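Long-range contacts in vanadium-dependent bromoperoxidase (Corallina officinalis, PDB 1QHB), which uses vanadate and hydrogen peroxide to oxidise bromide and so halogenates organic substrates, working as a homododecamer: residues S34-E39 and F399-R404; P153-E158 and V550-D555; L164-R169 and F465-A470. All blocks are in the same frame, centred on the assembly; numbering follows the deposited sequence.

Interaction 1: S34-E39 and F399-R404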
loop_
_atom_site.group_PDB
_atom_site.type_symbol
_atom_site.label_atom_id
_atom_site.label_comp_id
_atom_site.label_asym_id
_atom_site.label_seq_id
_atom_site.Cartn_x
_atom_site.Cartn_y
_atom_site.Cartn_z
ATOM N N SER A 34 -0.789 -11.275 -31.531
ATOM C CA SER A 34 -0.668 -11.119 -32.990
ATOM C C SER A 34 -0.507 -12.525 -33.551
ATOM O O SER A 34 0.316 -13.301 -33.029
ATOM C CB SER A 34 0.546 -10.259 -33.296
ATOM O OG SER A 34 0.298 -8.869 -33.082
ATOM N N PHE A 35 -1.312 -12.933 -34.525
ATOM C CA PHE A 35 -1.163 -14.276 -35.104
ATOM C C PHE A 35 -0.504 -14.152 -36.474
ATOM O O PHE A 35 -0.869 -13.261 -37.223
ATOM C CB PHE A 35 -2.542 -14.928 -35.257
ATOM C CG PHE A 35 -3.273 -15.000 -33.939
ATOM C CD1 PHE A 35 -2.977 -16.001 -33.016
ATOM C CD2 PHE A 35 -4.247 -14.051 -33.631
ATOM C CE1 PHE A 35 -3.636 -16.065 -31.798
ATOM C CE2 PHE A 35 -4.925 -14.149 -32.430
ATOM C CZ PHE A 35 -4.624 -15.139 -31.507
ATOM N N ALA A 36 0.469 -14.997 -36.802
ATOM C CA ALA A 36 1.057 -14.936 -38.148
ATOM C C ALA A 36 0.327 -15.972 -39.016
ATOM O O ALA A 36 -0.354 -16.808 -38.426
ATOM C CB ALA A 36 2.554 -15.207 -38.092
ATOM N N ASN A 37 0.530 -15.960 -40.321
ATOM C CA ASN A 37 -0.140 -16.875 -41.235
ATOM C C ASN A 37 0.392 -18.304 -41.276
ATOM O O ASN A 37 -0.255 -19.090 -41.974
ATOM C CB ASN A 37 -0.173 -16.245 -42.656
ATOM C CG ASN A 37 1.170 -16.191 -43.348
ATOM O OD1 ASN A 37 2.159 -16.808 -42.943
ATOM N ND2 ASN A 37 1.254 -15.481 -44.459
ATOM N N GLY A 38 1.463 -18.669 -40.560
ATOM C CA GLY A 38 1.902 -20.046 -40.498
ATOM C C GLY A 38 2.934 -20.500 -41.514
ATOM O O GLY A 38 3.502 -21.588 -41.444
ATOM N N GLU A 39 3.288 -19.643 -42.470
ATOM C CA GLU A 39 4.150 -19.978 -43.584
ATOM C C GLU A 39 5.597 -20.173 -43.213
ATOM O O GLU A 39 6.345 -20.925 -43.846
ATOM C CB GLU A 39 4.157 -18.850 -44.632
ATOM C CG GLU A 39 3.149 -19.171 -45.716
ATOM C CD GLU A 39 3.098 -18.069 -46.760
ATOM O OE1 GLU A 39 3.316 -16.904 -46.424
ATOM O OE2 GLU A 39 2.802 -18.483 -47.889
ATOM N N PHE A 399 9.027 -7.300 -38.049
ATOM C CA PHE A 399 10.115 -8.189 -37.676
ATOM C C PHE A 399 9.824 -9.249 -36.613
ATOM O O PHE A 399 10.389 -10.349 -36.706
ATOM C CB PHE A 399 11.202 -7.283 -37.107
ATOM C CG PHE A 399 12.089 -6.586 -38.064
ATOM C CD1 PHE A 399 13.116 -7.264 -38.725
ATOM C CD2 PHE A 399 11.944 -5.203 -38.274
ATOM C CE1 PHE A 399 13.932 -6.554 -39.620
ATOM C CE2 PHE A 399 12.775 -4.503 -39.119
ATOM C CZ PHE A 399 13.750 -5.205 -39.802
ATOM N N ASN A 400 9.060 -8.877 -35.571
ATOM C CA ASN A 400 8.891 -9.817 -34.482
ATOM C C ASN A 400 7.779 -10.798 -34.769
ATOM O O ASN A 400 7.912 -11.899 -34.235
ATOM C CB ASN A 400 8.601 -9.068 -33.167
ATOM C CG ASN A 400 9.751 -8.153 -32.797
ATOM O OD1 ASN A 400 9.804 -6.982 -33.212
ATOM N ND2 ASN A 400 10.683 -8.654 -31.966
ATOM N N ILE A 401 6.759 -10.417 -35.554
ATOM C CA ILE A 401 5.694 -11.333 -35.813
ATOM C C ILE A 401 5.664 -11.942 -37.209
ATOM O O ILE A 401 5.858 -13.151 -37.324
ATOM C CB ILE A 401 4.328 -10.626 -35.592
ATOM C CG1 ILE A 401 4.239 -10.006 -34.199
ATOM C CG2 ILE A 401 3.142 -11.563 -35.841
ATOM C CD1 ILE A 401 4.334 -11.000 -33.052
ATOM N N HIS A 402 5.322 -11.221 -38.287
ATOM C CA HIS A 402 5.100 -11.850 -39.571
ATOM C C HIS A 402 6.280 -12.054 -40.484
ATOM O O HIS A 402 6.194 -13.008 -41.228
ATOM C CB HIS A 402 4.073 -11.023 -40.375
ATOM C CG HIS A 402 2.867 -10.656 -39.550
ATOM N ND1 HIS A 402 1.820 -11.536 -39.471
ATOM C CD2 HIS A 402 2.555 -9.574 -38.786
ATOM C CE1 HIS A 402 0.879 -11.014 -38.678
ATOM N NE2 HIS A 402 1.302 -9.837 -38.271
ATOM N N ARG A 403 7.294 -11.204 -40.528
ATOM C CA ARG A 403 8.413 -11.357 -41.420
ATOM C C ARG A 403 7.971 -11.768 -42.839
ATOM O O ARG A 403 8.554 -12.692 -43.382
ATOM C CB ARG A 403 9.408 -12.380 -40.821
ATOM C CG ARG A 403 10.166 -11.766 -39.608
ATOM C CD ARG A 403 10.992 -12.795 -38.884
ATOM N NE ARG A 403 10.287 -13.968 -38.292
ATOM C CZ ARG A 403 9.886 -14.053 -37.035
ATOM N NH1 ARG A 403 10.030 -13.059 -36.167
ATOM N NH2 ARG A 403 9.335 -15.146 -36.515
ATOM N N ARG A 404 7.049 -11.036 -43.460
ATOM C CA ARG A 404 6.587 -11.292 -44.815
ATOM C C ARG A 404 7.604 -10.871 -45.876
ATOM O O ARG A 404 8.248 -9.798 -45.763
ATOM C CB ARG A 404 5.244 -10.642 -45.091
ATOM C CG ARG A 404 4.668 -11.002 -46.478
ATOM C CD ARG A 404 3.409 -10.200 -46.756
ATOM N NE ARG A 404 2.665 -10.759 -47.903
ATOM C CZ ARG A 404 1.522 -10.231 -48.322
ATOM N NH1 ARG A 404 0.926 -9.177 -47.731
ATOM N NH2 ARG A 404 0.905 -10.758 -49.357
HETATM O O HOH W 1 1.443 -13.538 -41.442
#
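The loop S34-E39, extended as far as A36, runs past the C-terminal end of helix 376-402, where a wider pi-type turn closes the helix, and comes closest at A36 and H402, whose CA atoms are 5.3 Å apart. S34 turns its CB onto the branched end of I401, 3.8 Å from CG1, with CG2 and CD1 hardly farther. A36 CB lies 4.3 Å from I401 CG2, the methyl that also sits over the centre of one H402 ring face. With CG anti to its carbonyl carbon (chi1 -47°), H402 presents CE1 edge-on to F35 O at 3.2 Å, while NE2 bonds to Q397. Water 1 stands between the segments, 2.8 Å from H402 ND1 and equally far from N37 N, whose hydrogen it accepts. Replacing H402 by a leucine would probably leave this water without its ring partner and Q397 OE1 without its mate. N37 OD1 accepts from E39 N in an Asx turn that bends the loop, and I401 O is bonded by Q595 of a neighbouring subunit. No direct hydrogen bond joins the two segments, which share apolar contacts and one water; the S34 OG bond to Q397 ties loop to helix a turn earlier, at a subunit interface.

Interaction 2: P153-E158 and V550-D555. With PO4 (phosphate ion), chain G.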
loop_
_atom_site.group_PDB
_atom_site.type_symbol
_atom_site.label_atom_id
_atom_site.label_comp_id
_atom_site.label_asym_id
_atom_site.label_seq_id
_atom_site.Cartn_x
_atom_site.Cartn_y
_atom_site.Cartn_z
ATOM N N PRO A 153 -5.592 -17.168 -53.352
ATOM C CA PRO A 153 -6.176 -16.336 -54.416
ATOM C C PRO A 153 -5.786 -14.888 -54.172
ATOM O O PRO A 153 -5.409 -14.132 -55.084
ATOM C CB PRO A 153 -7.679 -16.526 -54.237
ATOM C CG PRO A 153 -7.790 -17.887 -53.617
ATOM C CD PRO A 153 -6.621 -17.970 -52.646
ATOM N N GLU A 154 -5.853 -14.435 -52.908
ATOM C CA GLU A 154 -5.468 -13.079 -52.583
ATOM C C GLU A 154 -4.085 -12.633 -53.090
ATOM O O GLU A 154 -3.852 -11.546 -53.664
ATOM C CB GLU A 154 -5.502 -12.825 -51.089
ATOM C CG GLU A 154 -5.434 -11.320 -50.787
ATOM C CD GLU A 154 -5.771 -10.961 -49.349
ATOM O OE1 GLU A 154 -5.949 -11.894 -48.533
ATOM O OE2 GLU A 154 -5.859 -9.759 -49.115
ATOM N N LEU A 155 -3.073 -13.479 -52.854
ATOM C CA LEU A 155 -1.693 -13.153 -53.228
ATOM C C LEU A 155 -1.575 -13.154 -54.742
ATOM O O LEU A 155 -0.897 -12.314 -55.379
ATOM C CB LEU A 155 -0.768 -14.159 -52.546
ATOM C CG LEU A 155 0.749 -14.041 -52.654
ATOM C CD1 LEU A 155 1.230 -14.670 -53.956
ATOM C CD2 LEU A 155 1.242 -12.611 -52.613
ATOM N N ILE A 156 -2.262 -14.119 -55.374
ATOM C CA ILE A 156 -2.270 -14.175 -56.835
ATOM C C ILE A 156 -2.739 -12.830 -57.391
ATOM O O ILE A 156 -2.059 -12.230 -58.238
ATOM C CB ILE A 156 -3.136 -15.325 -57.341
ATOM C CG1 ILE A 156 -2.513 -16.666 -56.935
ATOM C CG2 ILE A 156 -3.291 -15.224 -58.861
ATOM C CD1 ILE A 156 -3.490 -17.809 -57.104
ATOM N N ALA A 157 -3.900 -12.364 -56.918
ATOM C CA ALA A 157 -4.384 -11.059 -57.338
ATOM C C ALA A 157 -3.447 -9.928 -56.948
ATOM O O ALA A 157 -3.431 -8.940 -57.660
ATOM C CB ALA A 157 -5.733 -10.763 -56.649
ATOM N N GLU A 158 -2.804 -9.904 -55.785
ATOM C CA GLU A 158 -1.892 -8.866 -55.390
ATOM C C GLU A 158 -0.693 -8.840 -56.348
ATOM O O GLU A 158 -0.259 -7.716 -56.677
ATOM C CB GLU A 158 -1.371 -9.150 -53.964
ATOM C CG GLU A 158 -2.470 -8.766 -52.933
ATOM C CD GLU A 158 -2.007 -8.877 -51.510
ATOM O OE1 GLU A 158 -1.028 -9.607 -51.177
ATOM O OE2 GLU A 158 -2.621 -8.214 -50.648
ATOM N N VAL A 550 7.331 -2.322 -53.948
ATOM C CA VAL A 550 7.845 -2.701 -52.651
ATOM C C VAL A 550 6.839 -3.106 -51.600
ATOM O O VAL A 550 7.254 -3.450 -50.463
ATOM C CB VAL A 550 8.807 -1.623 -52.059
ATOM C CG1 VAL A 550 9.935 -1.359 -53.053
ATOM C CG2 VAL A 550 8.073 -0.323 -51.739
ATOM N N HIS A 551 5.558 -3.124 -51.909
ATOM C CA HIS A 551 4.528 -3.583 -50.997
ATOM C C HIS A 551 3.380 -4.239 -51.769
ATOM O O HIS A 551 3.186 -3.937 -52.962
ATOM C CB HIS A 551 3.903 -2.393 -50.217
ATOM C CG HIS A 551 4.702 -2.167 -48.958
ATOM N ND1 HIS A 551 4.873 -3.141 -48.007
ATOM C CD2 HIS A 551 5.464 -1.132 -48.584
ATOM C CE1 HIS A 551 5.658 -2.657 -47.058
ATOM N NE2 HIS A 551 6.049 -1.454 -47.384
ATOM N N TYR A 552 2.562 -5.000 -51.069
ATOM C CA TYR A 552 1.337 -5.527 -51.662
ATOM C C TYR A 552 0.142 -4.742 -51.179
ATOM O O TYR A 552 0.249 -4.096 -50.105
ATOM C CB TYR A 552 1.092 -6.954 -51.156
ATOM C CG TYR A 552 2.280 -7.883 -51.204
ATOM C CD1 TYR A 552 3.219 -7.929 -50.178
ATOM C CD2 TYR A 552 2.418 -8.736 -52.289
ATOM C CE1 TYR A 552 4.293 -8.794 -50.203
ATOM C CE2 TYR A 552 3.498 -9.643 -52.311
ATOM C CZ TYR A 552 4.410 -9.644 -51.280
ATOM O OH TYR A 552 5.432 -10.563 -51.346
ATOM N N PHE A 553 -1.016 -4.854 -51.806
ATOM C CA PHE A 553 -2.220 -4.169 -51.273
ATOM C C PHE A 553 -2.480 -4.391 -49.788
ATOM O O PHE A 553 -2.768 -3.444 -49.037
ATOM C CB PHE A 553 -3.429 -4.654 -52.092
ATOM C CG PHE A 553 -4.661 -3.839 -51.705
ATOM C CD1 PHE A 553 -4.885 -2.597 -52.250
ATOM C CD2 PHE A 553 -5.578 -4.334 -50.771
ATOM C CE1 PHE A 553 -6.001 -1.846 -51.906
ATOM C CE2 PHE A 553 -6.653 -3.588 -50.448
ATOM C CZ PHE A 553 -6.897 -2.345 -50.990
ATOM N N SER A 554 -2.477 -5.613 -49.280
ATOM C CA SER A 554 -2.823 -5.995 -47.919
ATOM C C SER A 554 -1.879 -5.397 -46.887
ATOM O O SER A 554 -2.309 -5.019 -45.778
ATOM C CB SER A 554 -2.853 -7.529 -47.748
ATOM O OG SER A 554 -1.583 -8.051 -48.211
ATOM N N ASP A 555 -0.616 -5.173 -47.201
ATOM C CA ASP A 555 0.324 -4.522 -46.352
ATOM C C ASP A 555 -0.154 -3.088 -46.048
ATOM O O ASP A 555 -0.012 -2.569 -44.926
ATOM C CB ASP A 555 1.685 -4.300 -47.069
ATOM C CG ASP A 555 2.468 -5.557 -47.393
ATOM O OD1 ASP A 555 2.202 -6.680 -46.855
ATOM O OD2 ASP A 555 3.463 -5.353 -48.169
HETATM P P PO4 G . 8.069 0.873 -46.135
HETATM O O1 PO4 G . 8.605 0.059 -47.259
HETATM O O2 PO4 G . 6.925 1.726 -46.566
HETATM O O3 PO4 G . 9.151 1.711 -45.590
HETATM O O4 PO4 G . 7.581 -0.112 -45.099
HETATM O O HOH W 2 -1.068 -5.355 -54.693
#
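E158 OE2 takes two bonds from S554: the hydroxyl OG donates along the syn lone pair at 2.7 Å, and the backbone N comes from above the carboxylate plane at 2.9 Å. With OG between its own N and carbonyl carbon (chi1 54°), S554 sets hydroxyl and amide on the same acceptor. The other oxygen, E158 OE1, forms a salt bridge with R404 and lies 3.4 Å from Y552 CB, so the buried carboxylate is held at both oxygens and the nearby positive charge probably favours its ionised form. Water 2 adds a bridge, donating to E158 O and accepting from F553 N.

Y552 is the N-cap residue of helix 553-574; through S554, E158 of helix 153-167 grips the first turn of that helix. Just before the cap, H551 belongs to the vanadate site of the haloperoxidase fold, here filled by phosphate. H551 NE2 donates to phosphate O4 at 3.1 Å and more weakly to O1. On the far side of the ring, ND1 gives D555 OD2 a bond of 2.6 Å lying in the ring plane. Y552 N reaches the same oxygen from the opposite face of the carboxylate, and S480 also bonds to it, which fixes the histidine's second-shell partner.

Farther out, L155 CD2 packs against Y552 CE2 at 3.7 Å, the two side chains running at a slant to each other. The Y552 hydroxyl bonds to L405 O and T410, and R404 makes a cation-pi contact with the ring.

Interaction 3: L164-R169 and F465-A470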
loop_
_atom_site.group_PDB
_atom_site.type_symbol
_atom_site.label_atom_id
_atom_site.label_comp_id
_atom_site.label_asym_id
_atom_site.label_seq_id
_atom_site.Cartn_x
_atom_site.Cartn_y
_atom_site.Cartn_z
ATOM N N LEU A 164 1.250 -5.436 -63.300
ATOM C CA LEU A 164 0.582 -4.493 -64.203
ATOM C C LEU A 164 0.927 -3.057 -63.857
ATOM O O LEU A 164 1.081 -2.232 -64.776
ATOM C CB LEU A 164 -0.930 -4.699 -64.226
ATOM C CG LEU A 164 -1.288 -6.043 -64.885
ATOM C CD1 LEU A 164 -2.653 -6.481 -64.428
ATOM C CD2 LEU A 164 -1.248 -5.900 -66.425
ATOM N N MET A 165 1.162 -2.769 -62.561
ATOM C CA MET A 165 1.559 -1.424 -62.199
ATOM C C MET A 165 2.966 -1.192 -62.741
ATOM O O MET A 165 3.242 -0.094 -63.149
ATOM C CB MET A 165 1.626 -1.199 -60.707
ATOM C CG MET A 165 0.250 -1.092 -60.066
ATOM S SD MET A 165 0.506 -1.173 -58.278
ATOM C CE MET A 165 -1.079 -0.510 -57.748
ATOM N N ALA A 166 3.814 -2.215 -62.665
ATOM C CA ALA A 166 5.174 -2.065 -63.192
ATOM C C ALA A 166 5.140 -1.890 -64.711
ATOM O O ALA A 166 5.918 -1.084 -65.230
ATOM C CB ALA A 166 5.945 -3.302 -62.821
ATOM N N LEU A 167 4.267 -2.585 -65.452
ATOM C CA LEU A 167 4.258 -2.385 -66.910
ATOM C C LEU A 167 3.612 -1.066 -67.260
ATOM O O LEU A 167 3.943 -0.454 -68.283
ATOM C CB LEU A 167 3.508 -3.537 -67.587
ATOM C CG LEU A 167 4.079 -4.940 -67.447
ATOM C CD1 LEU A 167 3.051 -5.994 -67.839
ATOM C CD2 LEU A 167 5.338 -5.094 -68.301
ATOM N N GLY A 168 2.659 -0.564 -66.430
ATOM C CA GLY A 168 2.024 0.718 -66.735
ATOM C C GLY A 168 2.707 1.871 -66.003
ATOM O O GLY A 168 2.054 2.931 -65.894
ATOM N N ARG A 169 3.967 1.770 -65.578
ATOM C CA ARG A 169 4.583 2.847 -64.812
ATOM C C ARG A 169 4.674 4.181 -65.514
ATOM O O ARG A 169 4.745 5.224 -64.859
ATOM C CB ARG A 169 6.011 2.480 -64.358
ATOM C CG ARG A 169 6.225 2.258 -62.874
ATOM C CD ARG A 169 7.482 1.550 -62.417
ATOM N NE ARG A 169 7.040 0.549 -61.350
ATOM C CZ ARG A 169 7.761 -0.530 -61.140
ATOM N NH1 ARG A 169 8.862 -0.763 -61.869
ATOM N NH2 ARG A 169 7.431 -1.411 -60.205
ATOM N N PHE A 465 11.271 -13.420 -65.413
ATOM C CA PHE A 465 9.890 -13.061 -65.087
ATOM C C PHE A 465 9.872 -12.216 -63.807
ATOM O O PHE A 465 8.832 -12.082 -63.176
ATOM C CB PHE A 465 8.999 -14.300 -64.962
ATOM C CG PHE A 465 9.075 -15.141 -66.229
ATOM C CD1 PHE A 465 8.273 -14.848 -67.324
ATOM C CD2 PHE A 465 9.937 -16.220 -66.300
ATOM C CE1 PHE A 465 8.348 -15.619 -68.468
ATOM C CE2 PHE A 465 10.007 -16.993 -67.454
ATOM C CZ PHE A 465 9.236 -16.683 -68.558
ATOM N N LEU A 466 11.005 -11.650 -63.373
ATOM C CA LEU A 466 11.101 -10.834 -62.208
ATOM C C LEU A 466 10.197 -9.600 -62.260
ATOM O O LEU A 466 9.857 -9.077 -63.328
ATOM C CB LEU A 466 12.548 -10.374 -62.061
ATOM C CG LEU A 466 13.530 -11.554 -61.919
ATOM C CD1 LEU A 466 14.917 -10.993 -62.208
ATOM C CD2 LEU A 466 13.412 -12.229 -60.571
ATOM N N LEU A 467 9.809 -9.127 -61.063
ATOM C CA LEU A 467 8.974 -7.914 -61.018
ATOM C C LEU A 467 9.914 -6.728 -61.176
ATOM O O LEU A 467 10.850 -6.520 -60.392
ATOM C CB LEU A 467 8.243 -7.912 -59.657
ATOM C CG LEU A 467 7.483 -6.627 -59.310
ATOM C CD1 LEU A 467 6.199 -6.505 -60.085
ATOM C CD2 LEU A 467 7.085 -6.613 -57.828
ATOM N N PRO A 468 9.725 -5.898 -62.189
ATOM C CA PRO A 468 10.552 -4.732 -62.422
ATOM C C PRO A 468 10.427 -3.791 -61.236
ATOM O O PRO A 468 9.317 -3.449 -60.849
ATOM C CB PRO A 468 10.071 -4.159 -63.746
ATOM C CG PRO A 468 9.264 -5.248 -64.412
ATOM C CD PRO A 468 8.662 -6.019 -63.243
ATOM N N MET A 469 11.558 -3.336 -60.664
ATOM C CA MET A 469 11.507 -2.420 -59.546
ATOM C C MET A 469 11.629 -0.985 -59.993
ATOM O O MET A 469 12.365 -0.682 -60.904
ATOM C CB MET A 469 12.597 -2.763 -58.512
ATOM C CG MET A 469 12.495 -4.212 -58.028
ATOM S SD MET A 469 10.870 -4.508 -57.241
ATOM C CE MET A 469 11.293 -3.676 -55.797
ATOM N N ALA A 470 10.971 -0.011 -59.345
ATOM C CA ALA A 470 11.195 1.380 -59.723
ATOM C C ALA A 470 12.482 1.896 -59.079
ATOM O O ALA A 470 13.021 2.923 -59.530
ATOM C CB ALA A 470 10.089 2.340 -59.361
#
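P468 O is gripped end-on by both terminal nitrogens of R169, NH1 and NH2, each at 2.9 Å. The oxygen lies close to the guanidinium plane, but the two donors meet the carbonyl differently: NH2 is tilted only 24° from the carbonyl plane, whereas NH1 stands well above it, 70° out. Both approach from the same face. NH1 also forms a salt bridge with D290 and NE donates to M547 O, so three separate partners fix the rotation of the flat group.

The guanidinium is sandwiched as well. On one face lies A470, its CB 3.9 Å above the plane toward the rim; over the centre of the opposite face lies A166 CA, from the helix that R169 itself follows. A bend at chi3 (-136°) brings the arginine's end back above that last turn. NH1 and A470 N, 3.4 Å apart, are both donors and form no bond.

Apolar contact continues along the helix side. A166 CB points at P468, touching CD of the proline ring at 3.9 Å, and reaches L467 CD1 at 4.2 Å. The small alanine lets the loop come close, with the A166 and P468 CA atoms 6.1 Å apart.

G168 is the first residue past helix 153-167, and R169 after it ties this end to the loop between helices 439-456 and 484-499. Helix 530-548 borders the contact through M547 and A548, which bonds by its backbone to A470, while helix 439-456 meets P468 through N449; M469 turns away to pack on E408 of helix 407-422.

In the fold
The centres of interactions 1 and 2 are about 16 Å apart, those of 2 and 3 about 14 Å, and those of 1 and 3 about 26 Å, which leaves interaction 2 between the others. R404, just after helix 376-402, bridges interactions 1 and 2 through its salt bridge to E158 and probable hydrogen bond to S554. Interactions 2 and 3 share helix 153-167, using its beginning and its end, and also meet where V550 packs on M469. Along the chain interaction 3 is nested inside the loop closed by interaction 2, whereas interaction 1 crosses both. N-terminal parts of the chain are thereby joined to later parts around the vanadate site, of which V550-D555 holds H551.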